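Local coordinates for EGF family domain-containing protein (Toxoplasma gondii, PDB 4Z80) that binds a peptide of the rhoptry neck protein RON2L1 and probably helps the parasite form the moving junction with its host cell during invasion, at residues M63-A68 / C274-P279. Numbering follows the deposited sequence.
Sequences MYDSSA and CFRSLP
Arg276, from the loop before strand 280-283 in the AMA1-like, PAN-related part of the chain, lays its guanidinium against the carboxylate of Asp65, whose OD1 closes an Asx turn by accepting from Ser67 N. The two flat groups stack 15° from parallel, Asp65 OD1 over one guanidinium face and 3.3 Å from Arg276 NH1, so the salt bridge is one of charge alone, with no N-H aimed at the oxygen. Arginine suits the place because its rim remains available: NE donates to Tyr64 O at 2.9 Å, in the carbonyl plane and on a lone pair, while Asp175 and Glu177 form salt bridges with NH1 and NH2 respectively. These acids probably help offset the buried positive charge. With chi1 at 179°, Arg276 carries CG opposite its own backbone N, and the extended chain beyond brings the head group across to residues 63-68. Met63, flexible and apolar, bends its thioether against the aliphatic root of that chain, SD 4.0 Å from Arg276 CB. Nearby, the disulfide Cys72-Cys274 ties the two loops together covalently. One water joins Tyr64 O to Ser277 OG, another Asp65 OD2 to Arg276 NH1. Ser67 OG also grips Asp65 OD1, on the syn side, 33° out of the carboxylate plane.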
loop_
_atom_site.group_PDB
_atom_site.type_symbol
_atom_site.label_atom_id
_atom_site.label_comp_id
_atom_site.label_asym_id
_atom_site.label_seq_id
_atom_site.Cartn_x
_atom_site.Cartn_y
_atom_site.Cartn_z
ATOM N N MET A 63 8.096 11.227 -6.480
ATOM C CA MET A 63 8.923 10.045 -6.567
ATOM C C MET A 63 10.348 10.384 -6.140
ATOM O O MET A 63 10.951 11.347 -6.621
ATOM C CB MET A 63 8.901 9.472 -7.984
ATOM C CG MET A 63 9.855 8.290 -8.197
ATOM S SD MET A 63 9.558 6.873 -7.115
ATOM C CE MET A 63 8.069 6.184 -7.848
ATOM N N TYR A 64 10.857 9.590 -5.207
ATOM C CA TYR A 64 12.191 9.764 -4.659
ATOM C C TYR A 64 13.001 8.533 -5.012
ATOM O O TYR A 64 12.625 7.418 -4.644
ATOM C CB TYR A 64 12.124 9.950 -3.146
ATOM C CG TYR A 64 13.460 10.060 -2.460
ATOM C CD1 TYR A 64 14.150 11.264 -2.442
ATOM C CD2 TYR A 64 14.013 8.976 -1.800
ATOM C CE1 TYR A 64 15.368 11.379 -1.799
ATOM C CE2 TYR A 64 15.236 9.077 -1.153
ATOM C CZ TYR A 64 15.903 10.281 -1.157
ATOM O OH TYR A 64 17.112 10.387 -0.511
ATOM N N ASP A 65 14.101 8.732 -5.728
ATOM C CA ASP A 65 14.963 7.630 -6.122
ATOM C C ASP A 65 16.412 7.963 -5.779
ATOM O O ASP A 65 17.057 8.763 -6.456
ATOM C CB ASP A 65 14.811 7.327 -7.612
ATOM C CG ASP A 65 15.409 5.988 -7.995
ATOM O OD1 ASP A 65 16.389 5.578 -7.345
ATOM O OD2 ASP A 65 14.898 5.344 -8.935
ATOM N N SER A 66 16.915 7.330 -4.726
ATOM C CA SER A 66 18.285 7.543 -4.276
ATOM C C SER A 66 19.176 6.354 -4.638
ATOM O O SER A 66 20.212 6.136 -4.015
ATOM C CB SER A 66 18.321 7.793 -2.769
ATOM O OG SER A 66 17.721 6.723 -2.066
ATOM N N SER A 67 18.772 5.584 -5.645
ATOM C CA SER A 67 19.693 4.624 -6.243
ATOM C C SER A 67 20.789 5.442 -6.920
ATOM O O SER A 67 20.611 6.630 -7.190
ATOM C CB SER A 67 18.980 3.689 -7.237
ATOM O OG SER A 67 18.481 4.398 -8.360
ATOM N N ALA A 68 21.929 4.817 -7.181
ATOM C CA ALA A 68 23.043 5.518 -7.803
ATOM C C ALA A 68 22.639 6.133 -9.146
ATOM O O ALA A 68 23.093 7.226 -9.497
ATOM C CB ALA A 68 24.207 4.573 -7.980
ATOM N N CYS A 274 8.513 2.653 -14.491
ATOM C CA CYS A 274 9.535 2.564 -13.464
ATOM C C CYS A 274 8.832 2.273 -12.148
ATOM O O CYS A 274 8.073 3.108 -11.657
ATOM C CB CYS A 274 10.338 3.862 -13.382
ATOM S SG CYS A 274 12.012 3.692 -12.714
ATOM N N PHE A 275 9.078 1.088 -11.597
ATOM C CA PHE A 275 8.404 0.617 -10.391
ATOM C C PHE A 275 9.288 0.836 -9.171
ATOM O O PHE A 275 10.356 0.237 -9.052
ATOM C CB PHE A 275 8.041 -0.870 -10.516
ATOM C CG PHE A 275 7.059 -1.165 -11.619
ATOM C CD1 PHE A 275 5.702 -0.969 -11.423
ATOM C CD2 PHE A 275 7.490 -1.624 -12.852
ATOM C CE1 PHE A 275 4.791 -1.236 -12.428
ATOM C CE2 PHE A 275 6.585 -1.885 -13.863
ATOM C CZ PHE A 275 5.229 -1.690 -13.648
ATOM N N ARG A 276 8.850 1.697 -8.261
ATOM C CA ARG A 276 9.616 1.985 -7.061
ATOM C C ARG A 276 8.692 2.413 -5.937
ATOM O O ARG A 276 7.667 3.055 -6.173
ATOM C CB ARG A 276 10.661 3.079 -7.319
ATOM C CG ARG A 276 11.494 3.451 -6.095
ATOM C CD ARG A 276 12.694 4.313 -6.445
ATOM N NE ARG A 276 13.446 4.674 -5.245
ATOM C CZ ARG A 276 14.578 4.104 -4.833
ATOM N NH1 ARG A 276 15.150 3.122 -5.523
ATOM N NH2 ARG A 276 15.143 4.534 -3.712
ATOM N N SER A 277 9.066 2.046 -4.716
ATOM C CA SER A 277 8.342 2.433 -3.517
ATOM C C SER A 277 6.856 2.112 -3.627
ATOM O O SER A 277 5.996 2.931 -3.312
ATOM C CB SER A 277 8.565 3.919 -3.229
ATOM O OG SER A 277 9.954 4.158 -3.069
ATOM N N LEU A 278 6.566 0.891 -4.048
ATOM C CA LEU A 278 5.196 0.498 -4.333
ATOM C C LEU A 278 4.368 0.421 -3.066
ATOM O O LEU A 278 4.834 -0.079 -2.044
ATOM C CB LEU A 278 5.162 -0.852 -5.046
ATOM C CG LEU A 278 5.818 -0.900 -6.426
ATOM C CD1 LEU A 278 5.707 -2.302 -7.004
ATOM C CD2 LEU A 278 5.211 0.112 -7.374
ATOM N N PRO A 279 3.114 0.885 -3.129
ATOM C CA PRO A 279 2.213 0.657 -2.006
ATOM C C PRO A 279 1.774 -0.805 -1.953
ATOM O O PRO A 279 2.042 -1.578 -2.882
ATOM C CB PRO A 279 1.046 1.599 -2.308
ATOM C CG PRO A 279 0.978 1.645 -3.777
ATOM C CD PRO A 279 2.414 1.506 -4.269
HETATM O O HOH W 1 11.295 6.394 -2.581
HETATM O O HOH W 2 15.152 2.685 -8.443
#